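Long-range contacts in phytoene synthase (Enterococcus hirae, PDB 5IYS), which probably joins two farnesyl diphosphate molecules head to head into dehydrosqualene, with the help of magnesium ions: residues 163-168 with 222-227; 169-174 with 251-256; 245-250 with 276-281. All coordinates share one frame; numbering follows the deposited sequence.

Contact 1. Residues 163-168 with 222-227; sequences EAMQLT and NLYEES. With FPS (S-[(2E,6E)-3,7,11-trimethyldodeca-2,6,10-trienyl] trihydrogen thiodiphosphate), chain G.
The methyl CB of A164 sits over the ring of Y224, 3.5 Å from the ring centroid and only 5° off its normal, a CH-pi contact. The same methyl touches CB of L223 at 3.8 Å, and a side chain no larger than alanine suits this place because the axes of segments 163-168 and 222-227 approach to 8.8 Å, nearly antiparallel. The far end of Y224 reaches to the neighbouring helix: its OH donates to OG1 of T168 at 2.8 Å, the acceptor lying near the ring plane. T168 OG1 in turn donates to the carbonyl O of A164 at 2.7 Å; with OG1 anti to the carbonyl carbon (chi1 -57°) the hydroxyl stands beside its own backbone N. The buried phenol and threonine hydroxyls thus form a short chain of hydrogen bonds, and A164 O takes OG1 and the amide N of T168 from opposite faces of its plane. CD1 of L223 packs on CD1 of L167 at 3.8 Å and also lies against the carboxylate end of E163, with OE2 at 3.5 Å. M165, extended beyond CG, crosses Y224 at about a right angle and brings SD within 3.9 Å of C8 of the farnesyl chain (chain G). Close helix packing of this kind, with one side turned to a prenyl chain, is typical of the all-helical isoprenoid synthase fold.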
# COMPACT_ATOMS: atom_id res chain seq x y z
N GLU A 163 6.91 1.95 -1.60
CA GLU A 163 7.77 0.89 -2.11
C GLU A 163 8.14 -0.19 -1.08
O GLU A 163 8.12 -1.38 -1.40
CB GLU A 163 9.05 1.47 -2.76
CG GLU A 163 9.79 0.44 -3.61
CD GLU A 163 11.16 0.96 -4.08
OE1 GLU A 163 11.38 2.19 -4.05
OE2 GLU A 163 12.04 0.15 -4.41
N ALA A 164 8.53 0.21 0.12
CA ALA A 164 8.86 -0.77 1.16
C ALA A 164 7.66 -1.69 1.39
O ALA A 164 7.81 -2.89 1.65
CB ALA A 164 9.25 -0.03 2.48
N MET A 165 6.48 -1.10 1.51
CA MET A 165 5.28 -1.90 1.75
C MET A 165 4.95 -2.86 0.60
O MET A 165 4.52 -4.00 0.83
CB MET A 165 4.10 -0.96 2.03
CG MET A 165 4.11 -0.41 3.46
SD MET A 165 2.75 0.79 3.68
CE MET A 165 3.01 1.18 5.40
N GLN A 166 5.10 -2.39 -0.63
CA GLN A 166 4.78 -3.22 -1.79
C GLN A 166 5.78 -4.39 -1.83
O GLN A 166 5.38 -5.50 -2.14
CB GLN A 166 4.85 -2.41 -3.08
CG GLN A 166 4.56 -3.19 -4.35
CD GLN A 166 3.23 -3.92 -4.29
OE1 GLN A 166 3.17 -5.14 -4.43
NE2 GLN A 166 2.18 -3.19 -3.92
N LEU A 167 7.07 -4.12 -1.59
CA LEU A 167 8.07 -5.20 -1.51
C LEU A 167 7.73 -6.22 -0.43
O LEU A 167 7.93 -7.42 -0.59
CB LEU A 167 9.46 -4.62 -1.18
CG LEU A 167 10.18 -3.90 -2.32
CD1 LEU A 167 11.57 -3.48 -1.89
CD2 LEU A 167 10.22 -4.79 -3.56
N THR A 168 7.28 -5.72 0.72
CA THR A 168 6.83 -6.60 1.80
C THR A 168 5.65 -7.47 1.34
O THR A 168 5.62 -8.69 1.58
CB THR A 168 6.38 -5.75 3.01
OG1 THR A 168 7.47 -4.91 3.44
CG2 THR A 168 5.92 -6.63 4.17
N ASN A 222 15.61 -1.29 4.49
CA ASN A 222 16.29 -0.03 4.22
C ASN A 222 15.34 1.07 3.77
O ASN A 222 15.46 2.22 4.22
CB ASN A 222 17.34 -0.22 3.11
CG ASN A 222 18.56 -1.00 3.59
OD1 ASN A 222 19.40 -1.40 2.79
ND2 ASN A 222 18.67 -1.20 4.90
N LEU A 223 14.39 0.72 2.91
CA LEU A 223 13.41 1.71 2.48
C LEU A 223 12.47 2.19 3.58
O LEU A 223 12.11 3.37 3.59
CB LEU A 223 12.60 1.21 1.29
CG LEU A 223 13.41 0.94 0.02
CD1 LEU A 223 12.55 0.08 -0.90
CD2 LEU A 223 13.74 2.26 -0.65
N TYR A 224 12.02 1.28 4.45
CA TYR A 224 11.24 1.66 5.62
C TYR A 224 12.05 2.69 6.39
O TYR A 224 11.56 3.78 6.70
CB TYR A 224 10.91 0.43 6.50
CG TYR A 224 9.72 -0.40 6.03
CD1 TYR A 224 8.41 0.10 6.07
CD2 TYR A 224 9.89 -1.73 5.69
CE1 TYR A 224 7.32 -0.68 5.70
CE2 TYR A 224 8.81 -2.51 5.28
CZ TYR A 224 7.53 -1.99 5.30
OH TYR A 224 6.46 -2.82 4.96
N GLU A 225 13.25 2.30 6.78
CA GLU A 225 14.09 3.20 7.57
C GLU A 225 14.35 4.56 6.91
O GLU A 225 14.23 5.59 7.56
CB GLU A 225 15.40 2.52 7.97
CG GLU A 225 15.27 1.63 9.22
CD GLU A 225 15.02 2.42 10.50
OE1 GLU A 225 15.56 3.54 10.62
OE2 GLU A 225 14.25 1.95 11.38
N GLU A 226 14.69 4.56 5.62
CA GLU A 226 14.83 5.80 4.88
C GLU A 226 13.57 6.66 4.88
O GLU A 226 13.64 7.87 5.05
CB GLU A 226 15.33 5.57 3.45
CG GLU A 226 16.73 4.96 3.35
CD GLU A 226 17.01 4.39 1.97
OE1 GLU A 226 16.50 4.98 1.00
OE2 GLU A 226 17.70 3.35 1.86
N SER A 227 12.40 6.03 4.76
CA SER A 227 11.16 6.80 4.64
C SER A 227 10.84 7.54 5.93
O SER A 227 10.14 8.55 5.90
CB SER A 227 9.97 5.89 4.25
OG SER A 227 9.54 5.11 5.37
C1 FPS G . -1.58 -3.28 1.07
S1 FPS G . -3.29 -2.93 0.85
C2 FPS G . -0.94 -1.94 0.76
C3 FPS G . 0.25 -1.79 0.15
C4 FPS G . 1.06 -2.98 -0.26
C5 FPS G . 0.83 -0.41 -0.12
C6 FPS G . -0.05 0.76 0.33
C7 FPS G . 0.80 2.01 0.36
C8 FPS G . 0.64 2.97 1.30
C10 FPS G . 1.46 4.23 1.15
C9 FPS G . -0.36 2.86 2.43
C11 FPS G . 2.26 4.46 2.44
C12 FPS G . 2.96 5.81 2.40
C13 FPS G . 2.45 6.95 2.92
C14 FPS G . 3.25 8.23 2.86
C15 FPS G . 1.11 6.99 3.61
PA FPS G . -4.47 -4.33 1.80
O1A FPS G . -5.77 -3.76 2.17
O2A FPS G . -4.75 -5.37 0.59
O3A FPS G . -3.76 -5.17 2.95
PB FPS G . -2.97 -6.51 2.47
O1B FPS G . -3.85 -7.72 2.59
O2B FPS G . -1.73 -6.50 3.33
O3B FPS G . -2.54 -6.46 1.02

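Contact 2. Residues 169-174 with 251-256; sequences NILRDV and EQLNIV. With MG (magnesium ion), chain D; FPS (S-[(2E,6E)-3,7,11-trimethyldodeca-2,6,10-trienyl] trihydrogen thiodiphosphate), chain G; FPS (S-[(2E,6E)-3,7,11-trimethyldodeca-2,6,10-trienyl] trihydrogen thiodiphosphate), chain H.
The diphosphate end of the active site is where this contact lies: the end of helix 155-172 and the residue after it supply N169 and D173, the second magnesium site seen for this protein, though here only N169 of the two binds the ion. R172 and Q252 span the gap between the segments: NH1 of R172 donates to OE1 of Q252 at 2.9 Å. The acceptor lies in the guanidinium plane, while the guanidinium and amide planes stand 73° apart. NH1 also donates to O2B of the farnesyl thiodiphosphate of chain G at 2.7 Å. Elsewhere on its edge the guanidinium grips D173 side-on, NE to OD1 at 2.9 Å and NH2 to the syn lone pair of OD2 at 3.0 Å, so its rotation is fixed by bonds at three nitrogens. The side chain leaves the backbone with CG opposite N (chi1 -178°) and bends at chi3 (71°), which lays the edge of the group alongside D173 and toward the phosphate. Arginine suits the place, since one flat cation serves a carboxylate, an amide and a diphosphate at once. Behind it L171 CD1 meets L253 CD2 at 3.8 Å, and V256 CG2 lies more loosely against the backbone, CA of R172 at 4.3 Å. One turn before R172, N169 binds magnesium through OD1 at 2.1 Å, and O2A of the second ligand (chain H) and three waters share that ion. With magnesium and R172 drawing on the diphosphates, negative charge is probably offset here, consistent with a site that stabilises a leaving diphosphate.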
# COMPACT_ATOMS: atom_id res chain seq x y z
N ASN A 169 4.70 -6.86 0.65
CA ASN A 169 3.56 -7.62 0.11
C ASN A 169 3.99 -8.73 -0.85
O ASN A 169 3.49 -9.88 -0.79
CB ASN A 169 2.56 -6.64 -0.53
CG ASN A 169 1.29 -7.33 -1.02
OD1 ASN A 169 1.32 -8.00 -2.04
ND2 ASN A 169 0.18 -7.16 -0.30
N ILE A 170 4.97 -8.40 -1.68
CA ILE A 170 5.55 -9.33 -2.64
C ILE A 170 6.20 -10.53 -1.93
O ILE A 170 5.95 -11.71 -2.26
CB ILE A 170 6.59 -8.59 -3.53
CG1 ILE A 170 5.89 -7.73 -4.60
CG2 ILE A 170 7.49 -9.57 -4.23
CD1 ILE A 170 6.81 -6.71 -5.32
N LEU A 171 6.98 -10.22 -0.90
CA LEU A 171 7.75 -11.21 -0.15
C LEU A 171 6.84 -12.07 0.69
O LEU A 171 7.11 -13.25 0.97
CB LEU A 171 8.78 -10.49 0.73
CG LEU A 171 9.97 -9.93 -0.05
CD1 LEU A 171 10.72 -8.94 0.81
CD2 LEU A 171 10.94 -11.08 -0.50
N ARG A 172 5.71 -11.50 1.09
CA ARG A 172 4.74 -12.25 1.89
C ARG A 172 4.03 -13.29 1.03
O ARG A 172 3.63 -14.35 1.53
CB ARG A 172 3.75 -11.26 2.54
CG ARG A 172 2.70 -11.89 3.46
CD ARG A 172 1.64 -10.83 3.80
NE ARG A 172 0.82 -10.57 2.62
CZ ARG A 172 -0.13 -9.64 2.54
NH1 ARG A 172 -0.29 -8.78 3.54
NH2 ARG A 172 -0.91 -9.58 1.46
N ASP A 173 3.86 -13.02 -0.26
CA ASP A 173 2.84 -13.72 -1.04
C ASP A 173 3.46 -14.50 -2.21
O ASP A 173 2.76 -14.82 -3.18
CB ASP A 173 1.79 -12.76 -1.61
CG ASP A 173 0.92 -12.10 -0.54
OD1 ASP A 173 0.85 -12.61 0.60
OD2 ASP A 173 0.28 -11.07 -0.85
N VAL A 174 4.74 -14.85 -2.13
CA VAL A 174 5.39 -15.46 -3.28
C VAL A 174 4.62 -16.68 -3.81
O VAL A 174 4.40 -16.82 -5.01
CB VAL A 174 6.84 -15.82 -2.98
CG1 VAL A 174 7.42 -16.64 -4.11
CG2 VAL A 174 7.68 -14.57 -2.71
N GLU A 251 6.33 -5.64 10.05
CA GLU A 251 6.29 -6.85 10.89
C GLU A 251 6.01 -8.14 10.14
O GLU A 251 6.51 -9.21 10.52
CB GLU A 251 5.26 -6.65 12.03
CG GLU A 251 5.10 -7.89 12.91
CD GLU A 251 6.26 -8.10 13.87
OE1 GLU A 251 7.15 -7.23 13.97
OE2 GLU A 251 6.31 -9.19 14.50
N GLN A 252 5.31 -8.05 9.01
CA GLN A 252 5.10 -9.27 8.23
C GLN A 252 6.36 -9.92 7.68
O GLN A 252 6.35 -11.13 7.40
CB GLN A 252 4.11 -9.03 7.09
CG GLN A 252 2.80 -8.43 7.61
CD GLN A 252 1.88 -8.04 6.49
OE1 GLN A 252 0.94 -8.77 6.16
NE2 GLN A 252 2.24 -6.98 5.78
N LEU A 253 7.43 -9.15 7.51
CA LEU A 253 8.71 -9.75 7.16
C LEU A 253 9.16 -10.72 8.26
O LEU A 253 9.66 -11.81 7.97
CB LEU A 253 9.79 -8.69 6.91
CG LEU A 253 9.49 -7.71 5.76
CD1 LEU A 253 10.57 -6.64 5.78
CD2 LEU A 253 9.49 -8.42 4.41
N ASN A 254 9.07 -10.31 9.51
CA ASN A 254 9.49 -11.17 10.63
C ASN A 254 8.65 -12.42 10.80
O ASN A 254 9.16 -13.48 11.15
CB ASN A 254 9.55 -10.38 11.93
CG ASN A 254 10.84 -9.61 12.06
OD1 ASN A 254 11.79 -9.83 11.32
ND2 ASN A 254 10.86 -8.64 12.96
N ILE A 255 7.38 -12.32 10.45
CA ILE A 255 6.46 -13.45 10.43
C ILE A 255 6.98 -14.53 9.48
O ILE A 255 6.98 -15.71 9.83
CB ILE A 255 5.05 -13.00 9.97
CG1 ILE A 255 4.25 -12.45 11.15
CG2 ILE A 255 4.28 -14.13 9.31
CD1 ILE A 255 5.09 -12.02 12.33
N VAL A 256 7.30 -14.15 8.25
CA VAL A 256 7.77 -15.11 7.25
C VAL A 256 9.07 -15.74 7.71
O VAL A 256 9.28 -16.94 7.56
CB VAL A 256 7.95 -14.47 5.85
CG1 VAL A 256 8.50 -15.48 4.85
CG2 VAL A 256 6.65 -13.87 5.35
MG MG D . 0.60 -8.92 -3.83
C1 FPS G . -1.58 -3.28 1.07
S1 FPS G . -3.29 -2.93 0.85
C2 FPS G . -0.94 -1.94 0.76
C3 FPS G . 0.25 -1.79 0.15
C4 FPS G . 1.06 -2.98 -0.26
C5 FPS G . 0.83 -0.41 -0.12
C6 FPS G . -0.05 0.76 0.33
C7 FPS G . 0.80 2.01 0.36
C8 FPS G . 0.64 2.97 1.30
C10 FPS G . 1.46 4.23 1.15
C9 FPS G . -0.36 2.86 2.43
C11 FPS G . 2.26 4.46 2.44
C12 FPS G . 2.96 5.81 2.40
C13 FPS G . 2.45 6.95 2.92
C14 FPS G . 3.25 8.23 2.86
C15 FPS G . 1.11 6.99 3.61
PA FPS G . -4.47 -4.33 1.80
O1A FPS G . -5.77 -3.76 2.17
O2A FPS G . -4.75 -5.37 0.59
O3A FPS G . -3.76 -5.17 2.95
PB FPS G . -2.97 -6.51 2.47
O1B FPS G . -3.85 -7.72 2.59
O2B FPS G . -1.73 -6.50 3.33
O3B FPS G . -2.54 -6.46 1.02
C1 FPS H . -2.37 -4.47 -2.40
S1 FPS H . -0.96 -5.26 -3.12
C2 FPS H . -2.97 -3.52 -3.40
C3 FPS H . -2.41 -2.36 -3.80
C4 FPS H . -1.04 -1.91 -3.36
C5 FPS H . -3.18 -1.51 -4.77
C6 FPS H . -4.35 -0.79 -4.09
C7 FPS H . -3.90 -0.14 -2.80
C8 FPS H . -4.61 -0.27 -1.67
C10 FPS H . -4.04 0.37 -0.42
C9 FPS H . -5.86 -1.11 -1.62
C11 FPS H . -4.55 1.77 -0.19
C12 FPS H . -4.21 2.02 1.28
C13 FPS H . -4.43 3.18 1.92
C14 FPS H . -5.07 4.37 1.27
C15 FPS H . -4.02 3.28 3.35
PA FPS H . -1.86 -6.94 -3.85
O1A FPS H . -2.89 -6.55 -4.85
O2A FPS H . -0.75 -7.85 -4.57
O3A FPS H . -2.32 -7.84 -2.58
PB FPS H . -3.80 -8.14 -2.06
O1B FPS H . -3.96 -9.63 -2.22
O2B FPS H . -4.88 -7.43 -2.84
O3B FPS H . -3.84 -7.70 -0.62
O HOH W 1 2.08 -9.95 -3.72
O HOH W 2 1.63 -8.10 -5.30
O HOH W 3 -0.24 -9.65 -2.58

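Contact 3. Residues 245-250 with 276-281; sequences AAFIYR and VQLLKE. With FPS (S-[(2E,6E)-3,7,11-trimethyldodeca-2,6,10-trienyl] trihydrogen thiodiphosphate), chain G.
The axes of segments 245-250 and 276-281, on helices 236-258 and 272-287, approach to 9.5 Å with their directions 135° from each other, the CA atoms of F247 and L278 lying nearest at 6.7 Å. L278 makes the most contacts from its segment. Both its branches are used: CD2 comes to the edge of the F247 ring, 4.1 Å from CD2 of that ring, while CD1 leans on the helix backbone, 4.1 Å from O of F247, and on CG1 of I248. A leucine, forked and flexible, suits a position that can touch a ring with one branch and a helix turn with the other. The next residue, L279, has its CB directed away from the partner helix, yet its CG, anti to the carbonyl carbon (chi1 -57°), carries CD2 back to within 3.9 Å of CD1 of I248; the two side chains cross at a slant. At the margin, OE1 of E281 stands near the plane of the F247 ring, 4.4 Å from CD2, where the ring's weakly positive hydrogens lie. The carboxylate of E281 has its firmer partner in R274, through a salt bridge. One face of the F247 ring is covered by its own helix, with NH2 of R250 3.5 Å above the plane and over the ring centre. F247 and I248 are the residues of segment 245-250 that meet helix 272-287. Y249, whose CB points away from that helix, reaches the substrate site, where its OH donates to O2B of the farnesyl thiodiphosphate (chain G) at 2.8 Å. The arrangement is that of a helix in the wall of an all-helical isoprenoid synthase, with an apolar outer face packed against the C-terminal helix and an inner face lining the active site.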
# COMPACT_ATOMS: atom_id res chain seq x y z
N ALA A 245 1.07 2.30 10.78
CA ALA A 245 0.86 1.58 9.53
C ALA A 245 2.18 0.96 9.05
O ALA A 245 2.22 -0.20 8.63
CB ALA A 245 0.26 2.49 8.46
N ALA A 246 3.26 1.74 9.10
CA ALA A 246 4.55 1.26 8.67
C ALA A 246 5.01 0.06 9.52
O ALA A 246 5.53 -0.90 8.96
CB ALA A 246 5.60 2.43 8.71
N PHE A 247 5.00 0.19 10.85
CA PHE A 247 5.54 -0.86 11.73
C PHE A 247 4.70 -2.13 11.62
O PHE A 247 5.23 -3.25 11.52
CB PHE A 247 5.54 -0.41 13.19
CG PHE A 247 6.77 0.36 13.60
CD1 PHE A 247 7.11 1.55 12.99
CD2 PHE A 247 7.43 0.02 14.79
CE1 PHE A 247 8.19 2.34 13.45
CE2 PHE A 247 8.48 0.79 15.27
CZ PHE A 247 8.87 1.94 14.59
N ILE A 248 3.38 -1.96 11.58
CA ILE A 248 2.53 -3.15 11.40
C ILE A 248 2.81 -3.86 10.08
O ILE A 248 2.89 -5.09 10.04
CB ILE A 248 1.04 -2.82 11.62
CG1 ILE A 248 0.84 -2.52 13.11
CG2 ILE A 248 0.09 -3.94 11.18
CD1 ILE A 248 -0.36 -1.62 13.40
N TYR A 249 2.90 -3.10 8.98
CA TYR A 249 3.13 -3.75 7.70
C TYR A 249 4.52 -4.43 7.66
O TYR A 249 4.62 -5.58 7.23
CB TYR A 249 2.93 -2.79 6.52
CG TYR A 249 2.31 -3.50 5.35
CD1 TYR A 249 0.97 -3.87 5.38
CD2 TYR A 249 3.09 -3.91 4.28
CE1 TYR A 249 0.39 -4.51 4.31
CE2 TYR A 249 2.52 -4.57 3.19
CZ TYR A 249 1.18 -4.88 3.23
OH TYR A 249 0.62 -5.55 2.19
N ARG A 250 5.53 -3.76 8.21
CA ARG A 250 6.91 -4.26 8.18
C ARG A 250 7.07 -5.56 8.95
O ARG A 250 7.93 -6.39 8.65
CB ARG A 250 7.87 -3.23 8.81
CG ARG A 250 9.31 -3.72 8.84
CD ARG A 250 10.25 -2.59 9.28
NE ARG A 250 9.92 -2.21 10.66
CZ ARG A 250 10.55 -1.25 11.33
NH1 ARG A 250 11.53 -0.57 10.74
NH2 ARG A 250 10.16 -0.94 12.56
N VAL A 276 -0.94 -4.41 18.99
CA VAL A 276 -1.01 -3.51 20.15
C VAL A 276 0.38 -3.24 20.67
O VAL A 276 0.74 -2.10 20.99
CB VAL A 276 -1.91 -4.09 21.28
CG1 VAL A 276 -1.71 -3.27 22.60
CG2 VAL A 276 -3.37 -4.02 20.85
N GLN A 277 1.21 -4.28 20.71
CA GLN A 277 2.59 -4.11 21.11
C GLN A 277 3.29 -3.10 20.21
O GLN A 277 4.07 -2.26 20.67
CB GLN A 277 3.35 -5.44 21.02
CG GLN A 277 3.04 -6.36 22.16
CD GLN A 277 3.91 -7.60 22.11
OE1 GLN A 277 4.03 -8.23 21.06
NE2 GLN A 277 4.50 -7.96 23.25
N LEU A 278 3.04 -3.22 18.92
CA LEU A 278 3.65 -2.32 17.95
C LEU A 278 3.21 -0.86 18.09
O LEU A 278 4.02 0.07 17.98
CB LEU A 278 3.44 -2.85 16.52
CG LEU A 278 4.35 -4.04 16.15
CD1 LEU A 278 3.88 -4.90 14.97
CD2 LEU A 278 5.77 -3.61 15.91
N LEU A 279 1.93 -0.65 18.38
CA LEU A 279 1.45 0.73 18.64
C LEU A 279 2.21 1.36 19.81
O LEU A 279 2.52 2.56 19.78
CB LEU A 279 -0.05 0.77 18.91
CG LEU A 279 -1.02 0.22 17.86
CD1 LEU A 279 -2.48 0.37 18.27
CD2 LEU A 279 -0.79 0.75 16.44
N LYS A 280 2.45 0.58 20.86
CA LYS A 280 3.20 1.08 22.00
C LYS A 280 4.65 1.32 21.61
O LYS A 280 5.24 2.32 22.03
CB LYS A 280 3.16 0.11 23.18
CG LYS A 280 1.77 0.01 23.84
CD LYS A 280 1.78 -0.94 25.03
CE LYS A 280 0.55 -0.67 25.90
NZ LYS A 280 -0.57 -1.35 25.24
N GLU A 281 5.26 0.39 20.86
CA GLU A 281 6.60 0.65 20.36
C GLU A 281 6.66 1.93 19.54
O GLU A 281 7.69 2.59 19.53
CB GLU A 281 7.15 -0.47 19.47
CG GLU A 281 7.50 -1.74 20.20
CD GLU A 281 7.95 -2.84 19.26
OE1 GLU A 281 8.53 -2.52 18.19
OE2 GLU A 281 7.69 -4.02 19.57
C1 FPS G . -1.58 -3.28 1.07
S1 FPS G . -3.29 -2.93 0.85
C2 FPS G . -0.94 -1.94 0.76
C3 FPS G . 0.25 -1.79 0.15
C4 FPS G . 1.06 -2.98 -0.26
C5 FPS G . 0.83 -0.41 -0.12
C6 FPS G . -0.05 0.76 0.33
C7 FPS G . 0.80 2.01 0.36
C8 FPS G . 0.64 2.97 1.30
C10 FPS G . 1.46 4.23 1.15
C9 FPS G . -0.36 2.86 2.43
C11 FPS G . 2.26 4.46 2.44
C12 FPS G . 2.96 5.81 2.40
C13 FPS G . 2.45 6.95 2.92
C14 FPS G . 3.25 8.23 2.86
C15 FPS G . 1.11 6.99 3.61
PA FPS G . -4.47 -4.33 1.80
O1A FPS G . -5.77 -3.76 2.17
O2A FPS G . -4.75 -5.37 0.59
O3A FPS G . -3.76 -5.17 2.95
PB FPS G . -2.97 -6.51 2.47
O1B FPS G . -3.85 -7.72 2.59
O2B FPS G . -1.73 -6.50 3.33
O3B FPS G . -2.54 -6.46 1.02

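The three contacts lie close together beside the active site, their centres 12 to 15 Å apart. Helix 155-172 supplies contacts 1 and 2, and helix 236-258 supplies contacts 2 and 3. Helix 207-227 precedes the latter in the chain. Contact 1 closes before contact 3 opens, whereas contact 2 interleaves with both, so the segments tie the chain's later half together. Neighbouring contacts touch directly: CG2 of T168 lies 4.0 Å from CD2 of L253, and ND2 of N169 probably hydrogen-bonds OH of Y249 at 3.0 Å. Contact 1 runs beside the prenyl chain of the chain G ligand and contact 2 meets its diphosphate; contact 3 is tied to it indirectly, since Y249 takes no part in that packing.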